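Local coordinates for protein flagellar assembly factor FliW (Geobacillus thermodenitrificans, PDB 5DMD) that probably binds CsrA and stops it from repressing translation of targets such as flagellin, and probably also binds flagellin and takes part in building the flagellum, at residues T6-D11 / F45-S50; L30-F35 / V51-L56; A91-L96 / I113-H118; D104-L109 / K133-L138. The protein carries 1 engineered substitution. All coordinates share one frame; numbering follows the deposited sequence.

Interaction 1: residues T6-D11 / F45-S50; sequences TKYHGD and FIILQS
T6 lies nearest Q49 across this contact, with CA atoms 6.8 Å apart. Further along, Y8 comes opposite I47 at a CA-CA distance of 8.2 Å. The spacing is too wide for backbone pairing, so side chains and one water bridge the gap. Q49 CG is anti to the backbone N (chi1 175°), and a bend at chi2 then brings OE1 to the loop. There OE1 accepts the backbone N-H of K7 at 3.0 Å from N. The bond is nearly straight, at 173°, but the N-H comes from above the carbonyl plane. A water gives OE1 a second bond, 2.8 Å away. The same water accepts from Y8 N and lies in the ring plane of H9, 2.9 Å from ND1. The amide is held at its other end too, because Q49 NE2 bonds in plane to S50 O and also to P54 O. T6-D11 is the loop between strands 3-4 and 12-13, a small antiparallel pair. It lies over the face of strand 45-50 that carries I47 and Q49. An ST motif shapes this loop: T6 OG1 accepts from H9 N, and it donates to G10 O. The T6 and Q49 side chains cross at about a right angle, with T6 CB against OE1. I47 touches both rings of the loop. Its CD1 meets Y8 CD2 obliquely at 3.6 Å. Its CG1 comes to the edge of the H9 ring, 3.7 Å from CE1. NE2, next to CE1 in the ring, is hydrogen-bonded to Q39 O of strand 34-39.

Interaction 2: residues L30-F35 / V51-L56; sequences LEEKQF and VNTPAL
E32 and T53 cross at about a right angle, and their ends meet in a very short hydrogen bond, T53 OG1 to E32 OE2 at 2.5 Å. A bend in the glutamate chain at chi2 (-77°) turns the carboxylate to the loop. L56 comes from the opposite direction and lays CD2 on E32 CG at 3.6 Å. The second carboxylate oxygen, OE1, is bonded to S50 OG. That hydroxyl also bonds to the backbone N of N52 and of T53, so S50 OG links the carboxylate to the backbone at the start of the loop. An alanine in place of E32 would probably leave the hydroxyls of T53 and S50 without their carboxylate mate and open a gap beside L56. Next to this buried group the chains meet through backbone. V51 N donates to Q34 O at 3.1 Å, almost straight at 177°, from above the carbonyl plane. V51 CB rests 4.1 Å from Q34 CB. T53 to L56 form a type I beta turn, closed by L56 N to T53 O. The loop links strand 45-50 to strand 57-61, while Q34 and F35 begin strand 34-39, where F35 packs on L48 and meets F22 edge-to-face.

Interaction 3: residues A91-L96 / I113-H118; sequences ALYVIL and IVINVH
The ring of Y93 is the flat side chain of this contact, and I115 CD1 approaches it obliquely, 4.0 Å from CE2. The carbonyl oxygen of I113 also lies obliquely to the ring. Y93 points to the sheet face shared by A91, I113 and I115. CG is anti to the carbonyl carbon (chi1 -58°), which sets the ring beside the backbone N, with CE2 near I115. Beyond the pair, Y93 also packs on L60 and I46. At the base of the side chain, Y93 CB sits 4.1 Å from I113 CB. These residues belong to the beta hairpin of strands 90-97 and 106-116, within the large antiparallel sheet of the FliW protein. The two short strand segments run antiparallel, with 157° between their directions. A91 with I115 and Y93 with I113 are hydrogen-bonded pairs, each closed by two backbone bonds. The shortest of the four joins I113 N to Y93 O at 2.8 Å. L92 and V114 form the non-hydrogen-bonded pair between them, with their side chains on the other face. They lie side by side and point the same way, and L92 CD2 touches V114 CG2 at 3.6 Å. At one end of the contact I95 crosses I113 at a slant, CD1 to CG1 at 4.0 Å. I113 packs on L48 of strand 45-50. At the other end the strand stops at N116, and V117 turns CG2 onto A91 CB at 3.6 Å.

Interaction 4: residues D104-L109 / K133-L138; sequences DTTANL and KTKHRL
R137 NH1 is gripped by two partners, D104 OD1 at 3.0 Å and a water at 2.8 Å. Here the short strand 136-137 pairs antiparallel with the start of strand 106-116, at the border of the large sheet. The D104 bond is a salt bridge with a straight N-H (174°). The R137 chain bends at chi3 (58°), which turns the guanidinium to D104. The carboxylate oxygen lies in the guanidinium plane, yet is itself met from above the carboxylate plane. The water also bonds to D104 O, so D104 reaches NH1 twice, directly by its carboxylate and through water by its backbone carbonyl. NE and NH2 are held elsewhere, by F139 O and P140 O. A107 and H136 form the hydrogen-bonded pair, and T106 with R137 the non-hydrogen-bonded one. L138 N continues the pairing to T105 O at 3.1 Å. H136 lies on the face opposite T106 and R137, and L109 CD1 stands over the centre of its ring in a CH-pi contact, 3.5 Å from the centroid. H136 NE2 accepts the backbone N-H of K133 in the ring plane, 2.9 Å from N. An alanine at H136 would probably leave K133 N without this acceptor and take away the ring face against which L109 CD1 packs. On the side of T106, a water bridges T106 OG1 and T134 O, 2.8 Å from the latter.

Overall arrangement
All four contacts reach one large antiparallel sheet. Interactions 1 and 2 alternate along the chain, with centres 11 Å apart, on neighbouring strands 34-39 and 45-50. S50 joins them through its bond to E32. Interactions 3 and 4 follow, again alternating, with centres 16 Å apart, and share strand 106-116; I95 O and N108 N connect them. Interaction 1 touches interaction 3 by packing, as between L48 and I113. Interactions 2 and 4 lie on opposite sides of the chain's centre, about 24 Å apart between centres. Interaction 3 is near the middle. One sheet thus runs through all four contacts, from interaction 2 on one side of the centre to interaction 4 on the other, within a single chain.

Interaction 1: residues T6-D11 / F45-S50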
loop_
_atom_site.group_PDB
_atom_site.type_symbol
_atom_site.label_atom_id
_atom_site.label_comp_id
_atom_site.label_asym_id
_atom_site.label_seq_id
_atom_site.Cartn_x
_atom_site.Cartn_y
_atom_site.Cartn_z
ATOM N N THR A 6 2.974 16.953 -3.925
ATOM C CA THR A 6 3.061 15.691 -3.191
ATOM C C THR A 6 3.296 15.950 -1.709
ATOM O O THR A 6 3.581 17.071 -1.280
ATOM C CB THR A 6 4.188 14.780 -3.696
ATOM O OG1 THR A 6 5.454 15.364 -3.367
ATOM C CG2 THR A 6 4.107 14.559 -5.207
ATOM N N LYS A 7 3.210 14.873 -0.930
ATOM C CA LYS A 7 3.417 14.979 0.510
ATOM C C LYS A 7 4.893 15.050 0.868
ATOM O O LYS A 7 5.279 15.824 1.752
ATOM C CB LYS A 7 2.776 13.790 1.228
ATOM C CG LYS A 7 2.850 13.908 2.747
ATOM C CD LYS A 7 1.789 13.061 3.417
ATOM C CE LYS A 7 2.072 12.945 4.908
ATOM N NZ LYS A 7 1.034 12.119 5.581
ATOM N N TYR A 8 5.730 14.248 0.207
ATOM C CA TYR A 8 7.119 14.072 0.603
ATOM C C TYR A 8 8.142 14.393 -0.477
ATOM O O TYR A 8 9.341 14.402 -0.169
ATOM C CB TYR A 8 7.369 12.623 1.048
ATOM C CG TYR A 8 6.584 12.163 2.245
ATOM C CD1 TYR A 8 6.854 12.659 3.514
ATOM C CD2 TYR A 8 5.589 11.212 2.110
ATOM C CE1 TYR A 8 6.144 12.217 4.618
ATOM C CE2 TYR A 8 4.871 10.761 3.204
ATOM C CZ TYR A 8 5.153 11.269 4.455
ATOM O OH TYR A 8 4.441 10.823 5.545
ATOM N N HIS A 9 7.728 14.626 -1.725
ATOM C CA HIS A 9 8.664 14.738 -2.837
ATOM C C HIS A 9 8.699 16.118 -3.474
ATOM O O HIS A 9 9.417 16.308 -4.461
ATOM C CB HIS A 9 8.332 13.691 -3.908
ATOM C CG HIS A 9 8.603 12.285 -3.478
ATOM N ND1 HIS A 9 7.704 11.542 -2.735
ATOM C CD2 HIS A 9 9.675 11.486 -3.683
ATOM C CE1 HIS A 9 8.218 10.348 -2.497
ATOM N NE2 HIS A 9 9.409 10.286 -3.067
ATOM N N GLY A 10 7.963 17.083 -2.941
ATOM C CA GLY A 10 7.814 18.360 -3.614
ATOM C C GLY A 10 6.987 18.227 -4.885
ATOM O O GLY A 10 6.323 17.221 -5.131
ATOM N N ASP A 11 7.028 19.279 -5.699
ATOM C CA ASP A 11 6.314 19.239 -6.969
ATOM C C ASP A 11 7.075 18.370 -7.967
ATOM O O ASP A 11 8.265 18.600 -8.217
ATOM C CB ASP A 11 6.172 20.642 -7.556
ATOM C CG ASP A 11 5.202 21.527 -6.790
ATOM O OD1 ASP A 11 4.654 21.115 -5.753
ATOM O OD2 ASP A 11 5.008 22.680 -7.237
ATOM N N PHE A 45 10.815 1.891 1.548
ATOM C CA PHE A 45 9.533 2.571 1.654
ATOM C C PHE A 45 9.137 3.197 0.323
ATOM O O PHE A 45 9.961 3.806 -0.368
ATOM C CB PHE A 45 9.582 3.651 2.734
ATOM C CG PHE A 45 10.055 3.145 4.059
ATOM C CD1 PHE A 45 9.574 1.957 4.569
ATOM C CD2 PHE A 45 11.007 3.843 4.782
ATOM C CE1 PHE A 45 10.018 1.480 5.784
ATOM C CE2 PHE A 45 11.455 3.371 5.994
ATOM C CZ PHE A 45 10.964 2.186 6.492
ATOM N N ILE A 46 7.862 3.051 -0.012
ATOM C CA ILE A 46 7.256 3.606 -1.214
ATOM C C ILE A 46 6.053 4.422 -0.762
ATOM O O ILE A 46 5.316 3.996 0.134
ATOM C CB ILE A 46 6.792 2.486 -2.176
ATOM C CG1 ILE A 46 7.917 1.493 -2.484
ATOM C CG2 ILE A 46 6.203 3.066 -3.467
ATOM C CD1 ILE A 46 8.016 0.327 -1.520
ATOM N N ILE A 47 5.853 5.592 -1.373
ATOM C CA ILE A 47 4.706 6.446 -1.067
ATOM C C ILE A 47 3.600 6.171 -2.075
ATOM O O ILE A 47 3.805 6.306 -3.291
ATOM C CB ILE A 47 5.079 7.936 -1.084
ATOM C CG1 ILE A 47 6.251 8.200 -0.142
ATOM C CG2 ILE A 47 3.863 8.767 -0.672
ATOM C CD1 ILE A 47 5.980 7.756 1.287
ATOM N N LEU A 48 2.421 5.804 -1.575
ATOM C CA LEU A 48 1.216 5.761 -2.398
ATOM C C LEU A 48 0.647 7.176 -2.418
ATOM O O LEU A 48 0.007 7.609 -1.460
ATOM C CB LEU A 48 0.226 4.756 -1.808
ATOM C CG LEU A 48 -1.070 4.565 -2.593
ATOM C CD1 LEU A 48 -0.784 3.927 -3.953
ATOM C CD2 LEU A 48 -2.050 3.728 -1.775
ATOM N N GLN A 49 0.883 7.905 -3.513
ATOM C CA GLN A 49 0.626 9.344 -3.587
ATOM C C GLN A 49 -0.569 9.629 -4.486
ATOM O O GLN A 49 -0.554 9.282 -5.671
ATOM C CB GLN A 49 1.857 10.060 -4.147
ATOM C CG GLN A 49 1.663 11.550 -4.385
ATOM C CD GLN A 49 1.515 12.330 -3.094
ATOM O OE1 GLN A 49 2.400 12.322 -2.239
ATOM N NE2 GLN A 49 0.365 12.982 -2.934
ATOM N N SER A 50 -1.591 10.280 -3.938
ATOM C CA SER A 50 -2.708 10.721 -4.759
ATOM C C SER A 50 -2.244 11.756 -5.780
ATOM O O SER A 50 -1.491 12.678 -5.459
ATOM C CB SER A 50 -3.784 11.354 -3.877
ATOM O OG SER A 50 -4.740 12.011 -4.693
HETATM O O HOH W 1 5.131 12.092 -1.561
#

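Interaction 2: residues L30-F35 / V51-L56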
loop_
_atom_site.group_PDB
_atom_site.type_symbol
_atom_site.label_atom_id
_atom_site.label_comp_id
_atom_site.label_asym_id
_atom_site.label_seq_id
_atom_site.Cartn_x
_atom_site.Cartn_y
_atom_site.Cartn_z
ATOM N N LEU A 30 -13.453 7.191 -1.627
ATOM C CA LEU A 30 -13.863 6.535 -2.867
ATOM C C LEU A 30 -13.563 7.374 -4.098
ATOM O O LEU A 30 -13.444 6.823 -5.193
ATOM C CB LEU A 30 -15.356 6.219 -2.839
ATOM C CG LEU A 30 -15.814 5.435 -1.612
ATOM C CD1 LEU A 30 -17.298 5.140 -1.743
ATOM C CD2 LEU A 30 -15.047 4.153 -1.461
ATOM N N GLU A 31 -13.435 8.687 -3.937
ATOM C CA GLU A 31 -13.215 9.605 -5.046
ATOM C C GLU A 31 -11.762 9.636 -5.480
ATOM O O GLU A 31 -11.453 10.210 -6.529
ATOM C CB GLU A 31 -13.630 11.000 -4.576
ATOM C CG GLU A 31 -12.673 11.600 -3.531
ATOM C CD GLU A 31 -12.938 11.111 -2.099
ATOM O OE1 GLU A 31 -14.080 10.712 -1.792
ATOM O OE2 GLU A 31 -11.997 11.138 -1.281
ATOM N N GLU A 32 -10.868 9.034 -4.697
ATOM C CA GLU A 32 -9.437 9.031 -4.986
ATOM C C GLU A 32 -9.111 7.797 -5.816
ATOM O O GLU A 32 -8.824 6.718 -5.290
ATOM C CB GLU A 32 -8.646 9.103 -3.685
ATOM C CG GLU A 32 -8.876 10.397 -2.931
ATOM C CD GLU A 32 -8.099 11.566 -3.541
ATOM O OE1 GLU A 32 -7.183 11.324 -4.364
ATOM O OE2 GLU A 32 -8.385 12.724 -3.176
ATOM N N LYS A 33 -9.151 7.968 -7.136
ATOM C CA LYS A 33 -9.027 6.863 -8.071
ATOM C C LYS A 33 -7.709 6.837 -8.832
ATOM O O LYS A 33 -7.504 5.930 -9.644
ATOM C CB LYS A 33 -10.205 6.857 -9.051
ATOM C CG LYS A 33 -11.564 6.692 -8.355
ATOM C CD LYS A 33 -12.660 6.383 -9.367
ATOM C CE LYS A 33 -14.047 6.501 -8.747
ATOM N NZ LYS A 33 -14.259 5.559 -7.612
ATOM N N GLN A 34 -6.808 7.793 -8.597
ATOM C CA GLN A 34 -5.552 7.883 -9.330
ATOM C C GLN A 34 -4.415 8.090 -8.345
ATOM O O GLN A 34 -4.413 9.076 -7.594
ATOM C CB GLN A 34 -5.588 9.037 -10.328
ATOM C CG GLN A 34 -6.478 8.779 -11.522
ATOM C CD GLN A 34 -6.838 10.056 -12.248
ATOM O OE1 GLN A 34 -6.576 10.195 -13.439
ATOM N NE2 GLN A 34 -7.434 10.998 -11.530
ATOM N N PHE A 35 -3.451 7.171 -8.359
ATOM C CA PHE A 35 -2.287 7.243 -7.488
ATOM C C PHE A 35 -1.021 6.970 -8.284
ATOM O O PHE A 35 -1.029 6.303 -9.322
ATOM C CB PHE A 35 -2.372 6.193 -6.368
ATOM C CG PHE A 35 -3.376 6.515 -5.314
ATOM C CD1 PHE A 35 -4.707 6.142 -5.456
ATOM C CD2 PHE A 35 -2.988 7.180 -4.160
ATOM C CE1 PHE A 35 -5.638 6.451 -4.458
ATOM C CE2 PHE A 35 -3.907 7.499 -3.173
ATOM C CZ PHE A 35 -5.233 7.128 -3.319
ATOM N N VAL A 51 -2.723 11.612 -7.020
ATOM C CA VAL A 51 -2.462 12.576 -8.089
ATOM C C VAL A 51 -3.319 13.825 -7.971
ATOM O O VAL A 51 -3.005 14.849 -8.590
ATOM C CB VAL A 51 -2.696 11.809 -9.406
ATOM C CG1 VAL A 51 -2.664 12.722 -10.625
ATOM C CG2 VAL A 51 -1.687 10.708 -9.550
ATOM N N ASN A 52 -4.375 13.785 -7.157
ATOM C CA ASN A 52 -5.282 14.914 -7.027
ATOM C C ASN A 52 -5.196 15.628 -5.688
ATOM O O ASN A 52 -5.549 16.808 -5.618
ATOM C CB ASN A 52 -6.728 14.448 -7.243
ATOM C CG ASN A 52 -6.949 13.919 -8.631
ATOM O OD1 ASN A 52 -6.933 14.680 -9.596
ATOM N ND2 ASN A 52 -7.140 12.607 -8.749
ATOM N N THR A 53 -4.741 14.953 -4.634
ATOM C CA THR A 53 -4.747 15.495 -3.277
ATOM C C THR A 53 -3.353 15.347 -2.676
ATOM O O THR A 53 -2.985 14.249 -2.223
ATOM C CB THR A 53 -5.768 14.754 -2.419
ATOM O OG1 THR A 53 -7.048 14.806 -3.053
ATOM C CG2 THR A 53 -5.876 15.404 -1.047
ATOM N N PRO A 54 -2.556 16.422 -2.647
ATOM C CA PRO A 54 -1.158 16.284 -2.198
ATOM C C PRO A 54 -0.988 15.654 -0.823
ATOM O O PRO A 54 -0.055 14.867 -0.623
ATOM C CB PRO A 54 -0.637 17.733 -2.236
ATOM C CG PRO A 54 -1.458 18.391 -3.300
ATOM C CD PRO A 54 -2.827 17.751 -3.224
ATOM N N ALA A 55 -1.859 15.972 0.136
ATOM C CA ALA A 55 -1.665 15.469 1.492
ATOM C C ALA A 55 -1.958 13.979 1.614
ATOM O O ALA A 55 -1.579 13.365 2.620
ATOM C CB ALA A 55 -2.518 16.263 2.485
ATOM N N LEU A 56 -2.622 13.384 0.624
ATOM C CA LEU A 56 -2.981 11.971 0.686
ATOM C C LEU A 56 -1.803 11.168 0.144
ATOM O O LEU A 56 -1.750 10.824 -1.038
ATOM C CB LEU A 56 -4.250 11.706 -0.114
ATOM C CG LEU A 56 -5.049 10.484 0.345
ATOM C CD1 LEU A 56 -5.207 10.507 1.860
ATOM C CD2 LEU A 56 -6.401 10.410 -0.342
#

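Interaction 3: residues A91-L96 / I113-H118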
loop_
_atom_site.group_PDB
_atom_site.type_symbol
_atom_site.label_atom_id
_atom_site.label_comp_id
_atom_site.label_asym_id
_atom_site.label_seq_id
_atom_site.Cartn_x
_atom_site.Cartn_y
_atom_site.Cartn_z
ATOM N N ALA A 91 1.762 -7.001 -7.424
ATOM C CA ALA A 91 2.618 -6.443 -6.388
ATOM C C ALA A 91 1.770 -6.170 -5.154
ATOM O O ALA A 91 0.664 -5.632 -5.261
ATOM C CB ALA A 91 3.257 -5.137 -6.848
ATOM N N LEU A 92 2.282 -6.562 -3.988
ATOM C CA LEU A 92 1.586 -6.402 -2.724
ATOM C C LEU A 92 2.329 -5.407 -1.842
ATOM O O LEU A 92 3.565 -5.403 -1.789
ATOM C CB LEU A 92 1.517 -7.729 -1.963
ATOM C CG LEU A 92 0.612 -8.866 -2.435
ATOM C CD1 LEU A 92 0.753 -10.050 -1.481
ATOM C CD2 LEU A 92 -0.839 -8.431 -2.554
ATOM N N TYR A 93 1.569 -4.595 -1.117
ATOM C CA TYR A 93 2.122 -3.626 -0.180
ATOM C C TYR A 93 1.217 -3.592 1.032
ATOM O O TYR A 93 0.024 -3.891 0.935
ATOM C CB TYR A 93 2.161 -2.203 -0.770
ATOM C CG TYR A 93 2.961 -2.118 -2.054
ATOM C CD1 TYR A 93 4.342 -2.013 -2.027
ATOM C CD2 TYR A 93 2.331 -2.167 -3.288
ATOM C CE1 TYR A 93 5.075 -1.958 -3.197
ATOM C CE2 TYR A 93 3.058 -2.110 -4.467
ATOM C CZ TYR A 93 4.422 -2.002 -4.415
ATOM O OH TYR A 93 5.136 -1.941 -5.596
ATOM N N VAL A 94 1.786 -3.212 2.175
ATOM C CA VAL A 94 0.977 -2.874 3.343
ATOM C C VAL A 94 1.319 -1.463 3.803
ATOM O O VAL A 94 2.446 -0.986 3.633
ATOM C CB VAL A 94 1.110 -3.889 4.498
ATOM C CG1 VAL A 94 0.458 -5.225 4.115
ATOM C CG2 VAL A 94 2.577 -4.077 4.883
ATOM N N ILE A 95 0.344 -0.804 4.397
ATOM C CA ILE A 95 0.498 0.584 4.822
ATOM C C ILE A 95 0.993 0.650 6.254
ATOM O O ILE A 95 0.479 -0.036 7.140
ATOM C CB ILE A 95 -0.818 1.355 4.641
ATOM C CG1 ILE A 95 -1.201 1.349 3.168
ATOM C CG2 ILE A 95 -0.701 2.802 5.154
ATOM C CD1 ILE A 95 -2.536 1.971 2.880
ATOM N N LEU A 96 1.972 1.517 6.489
ATOM C CA LEU A 96 2.537 1.705 7.812
ATOM C C LEU A 96 1.836 2.818 8.573
ATOM O O LEU A 96 1.402 3.822 8.000
ATOM C CB LEU A 96 4.024 2.047 7.711
ATOM C CG LEU A 96 4.943 1.080 6.967
ATOM C CD1 LEU A 96 6.401 1.512 7.151
ATOM C CD2 LEU A 96 4.731 -0.354 7.448
ATOM N N ILE A 113 -2.576 -3.326 0.058
ATOM C CA ILE A 113 -2.714 -2.732 -1.273
ATOM C C ILE A 113 -2.270 -3.770 -2.299
ATOM O O ILE A 113 -1.146 -4.283 -2.227
ATOM C CB ILE A 113 -1.855 -1.461 -1.389
ATOM C CG1 ILE A 113 -2.295 -0.385 -0.379
ATOM C CG2 ILE A 113 -1.876 -0.919 -2.825
ATOM C CD1 ILE A 113 -3.639 0.244 -0.707
ATOM N N VAL A 114 -3.127 -4.051 -3.275
ATOM C CA VAL A 114 -2.896 -5.090 -4.271
ATOM C C VAL A 114 -2.931 -4.423 -5.633
ATOM O O VAL A 114 -3.927 -3.780 -5.979
ATOM C CB VAL A 114 -3.975 -6.180 -4.191
ATOM C CG1 VAL A 114 -3.723 -7.253 -5.239
ATOM C CG2 VAL A 114 -4.039 -6.761 -2.778
ATOM N N ILE A 115 -1.863 -4.587 -6.417
ATOM C CA ILE A 115 -1.750 -3.925 -7.710
ATOM C C ILE A 115 -1.443 -4.951 -8.789
ATOM O O ILE A 115 -0.501 -5.741 -8.651
ATOM C CB ILE A 115 -0.670 -2.827 -7.675
ATOM C CG1 ILE A 115 -1.105 -1.714 -6.717
ATOM C CG2 ILE A 115 -0.395 -2.286 -9.082
ATOM C CD1 ILE A 115 -0.054 -0.648 -6.477
ATOM N N ASN A 116 -2.233 -4.939 -9.865
ATOM C CA ASN A 116 -1.834 -5.596 -11.103
ATOM C C ASN A 116 -0.913 -4.621 -11.818
ATOM O O ASN A 116 -1.367 -3.605 -12.358
ATOM C CB ASN A 116 -3.042 -5.959 -11.969
ATOM C CG ASN A 116 -2.641 -6.711 -13.240
ATOM O OD1 ASN A 116 -1.574 -6.473 -13.808
ATOM N ND2 ASN A 116 -3.505 -7.610 -13.695
ATOM N N VAL A 117 0.386 -4.921 -11.800
ATOM C CA VAL A 117 1.383 -3.941 -12.228
ATOM C C VAL A 117 1.208 -3.590 -13.700
ATOM O O VAL A 117 1.147 -2.412 -14.066
ATOM C CB VAL A 117 2.804 -4.448 -11.929
ATOM C CG1 VAL A 117 3.822 -3.404 -12.335
ATOM C CG2 VAL A 117 2.950 -4.770 -10.452
ATOM N N HIS A 118 1.150 -4.601 -14.575
ATOM C CA HIS A 118 1.157 -4.300 -16.006
ATOM C C HIS A 118 -0.169 -3.737 -16.500
ATOM O O HIS A 118 -0.186 -3.051 -17.529
ATOM C CB HIS A 118 1.659 -5.485 -16.848
ATOM C CG HIS A 118 0.622 -6.530 -17.132
ATOM N ND1 HIS A 118 0.300 -7.527 -16.233
ATOM C CD2 HIS A 118 -0.130 -6.763 -18.237
ATOM C CE1 HIS A 118 -0.628 -8.308 -16.759
ATOM N NE2 HIS A 118 -0.906 -7.867 -17.973
#

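Interaction 4: residues D104-L109 / K133-L138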
loop_
_atom_site.group_PDB
_atom_site.type_symbol
_atom_site.label_atom_id
_atom_site.label_comp_id
_atom_site.label_asym_id
_atom_site.label_seq_id
_atom_site.Cartn_x
_atom_site.Cartn_y
_atom_site.Cartn_z
ATOM N N ASP A 104 8.820 1.737 16.739
ATOM C CA ASP A 104 7.481 1.407 17.204
ATOM C C ASP A 104 6.468 1.378 16.065
ATOM O O ASP A 104 5.265 1.259 16.313
ATOM C CB ASP A 104 7.034 2.392 18.287
ATOM C CG ASP A 104 7.779 2.198 19.593
ATOM O OD1 ASP A 104 8.427 1.140 19.767
ATOM O OD2 ASP A 104 7.728 3.117 20.440
ATOM N N THR A 105 6.934 1.496 14.823
ATOM C CA THR A 105 6.036 1.540 13.676
ATOM C C THR A 105 5.334 0.196 13.501
ATOM O O THR A 105 5.910 -0.869 13.751
ATOM C CB THR A 105 6.841 1.890 12.429
ATOM O OG1 THR A 105 7.314 3.240 12.551
ATOM C CG2 THR A 105 6.024 1.743 11.144
ATOM N N THR A 106 4.073 0.253 13.077
ATOM C CA THR A 106 3.280 -0.936 12.809
ATOM C C THR A 106 2.798 -0.936 11.366
ATOM O O THR A 106 2.814 0.088 10.683
ATOM C CB THR A 106 2.063 -1.024 13.739
ATOM O OG1 THR A 106 1.230 0.130 13.562
ATOM C CG2 THR A 106 2.509 -1.107 15.191
ATOM N N ALA A 107 2.354 -2.108 10.923
ATOM C CA ALA A 107 1.738 -2.286 9.616
ATOM C C ALA A 107 0.339 -2.875 9.768
ATOM O O ALA A 107 0.078 -3.672 10.672
ATOM C CB ALA A 107 2.572 -3.237 8.756
ATOM N N ASN A 108 -0.565 -2.483 8.865
ATOM C CA ASN A 108 -1.908 -3.063 8.803
ATOM C C ASN A 108 -1.869 -4.243 7.836
ATOM O O ASN A 108 -1.979 -4.071 6.621
ATOM C CB ASN A 108 -2.951 -2.021 8.396
ATOM C CG ASN A 108 -4.375 -2.566 8.455
ATOM O OD1 ASN A 108 -4.596 -3.774 8.369
ATOM N ND2 ASN A 108 -5.348 -1.677 8.633
ATOM N N LEU A 109 -1.710 -5.452 8.387
ATOM C CA LEU A 109 -1.690 -6.662 7.574
ATOM C C LEU A 109 -3.085 -7.123 7.160
ATOM O O LEU A 109 -3.204 -7.962 6.254
ATOM C CB LEU A 109 -0.950 -7.777 8.321
ATOM C CG LEU A 109 0.487 -7.441 8.720
ATOM C CD1 LEU A 109 1.149 -8.671 9.320
ATOM C CD2 LEU A 109 1.281 -6.911 7.534
ATOM N N LYS A 133 -4.247 -8.478 11.779
ATOM C CA LYS A 133 -4.810 -7.340 12.494
ATOM C C LYS A 133 -4.356 -6.028 11.860
ATOM O O LYS A 133 -3.564 -5.995 10.922
ATOM C CB LYS A 133 -4.460 -7.392 13.983
ATOM C CG LYS A 133 -4.450 -8.792 14.577
ATOM C CD LYS A 133 -5.878 -9.294 14.736
ATOM C CE LYS A 133 -5.973 -10.447 15.723
ATOM N NZ LYS A 133 -6.924 -10.125 16.827
ATOM N N THR A 134 -4.887 -4.929 12.391
ATOM C CA THR A 134 -4.589 -3.604 11.867
ATOM C C THR A 134 -3.251 -3.056 12.343
ATOM O O THR A 134 -2.778 -2.056 11.793
ATOM C CB THR A 134 -5.729 -2.646 12.229
ATOM O OG1 THR A 134 -5.698 -2.377 13.634
ATOM C CG2 THR A 134 -7.064 -3.265 11.868
ATOM N N LYS A 135 -2.632 -3.670 13.345
ATOM C CA LYS A 135 -1.357 -3.194 13.865
ATOM C C LYS A 135 -0.490 -4.404 14.170
ATOM O O LYS A 135 -0.802 -5.186 15.075
ATOM C CB LYS A 135 -1.561 -2.333 15.114
ATOM C CG LYS A 135 -1.844 -0.870 14.795
ATOM C CD LYS A 135 -3.001 -0.324 15.613
ATOM C CE LYS A 135 -2.556 0.094 17.001
ATOM N NZ LYS A 135 -3.552 0.989 17.655
ATOM N N HIS A 136 0.571 -4.576 13.387
ATOM C CA HIS A 136 1.623 -5.547 13.669
ATOM C C HIS A 136 2.936 -4.775 13.703
ATOM O O HIS A 136 3.289 -4.118 12.717
ATOM C CB HIS A 136 1.705 -6.603 12.564
ATOM C CG HIS A 136 0.543 -7.551 12.517
ATOM N ND1 HIS A 136 0.644 -8.874 12.887
ATOM C CD2 HIS A 136 -0.731 -7.379 12.090
ATOM C CE1 HIS A 136 -0.522 -9.471 12.718
ATOM N NE2 HIS A 136 -1.374 -8.586 12.233
ATOM N N ARG A 137 3.660 -4.859 14.824
ATOM C CA ARG A 137 4.978 -4.236 14.910
ATOM C C ARG A 137 5.928 -4.776 13.845
ATOM O O ARG A 137 6.030 -5.986 13.627
ATOM C CB ARG A 137 5.614 -4.466 16.285
ATOM C CG ARG A 137 5.072 -3.606 17.415
ATOM C CD ARG A 137 5.766 -3.929 18.755
ATOM N NE ARG A 137 7.211 -3.741 18.687
ATOM C CZ ARG A 137 7.829 -2.594 18.940
ATOM N NH1 ARG A 137 7.152 -1.497 19.244
ATOM N NH2 ARG A 137 9.157 -2.540 18.862
ATOM N N LEU A 138 6.671 -3.858 13.222
ATOM C CA LEU A 138 7.727 -4.248 12.293
ATOM C C LEU A 138 8.943 -4.801 13.018
ATOM O O LEU A 138 9.737 -5.528 12.417
ATOM C CB LEU A 138 8.170 -3.045 11.458
ATOM C CG LEU A 138 7.386 -2.737 10.183
ATOM C CD1 LEU A 138 5.927 -2.392 10.476
ATOM C CD2 LEU A 138 8.070 -1.589 9.450
HETATM O O HOH W 2 4.634 -0.385 18.994
HETATM O O HOH W 3 -0.571 -0.376 11.557
#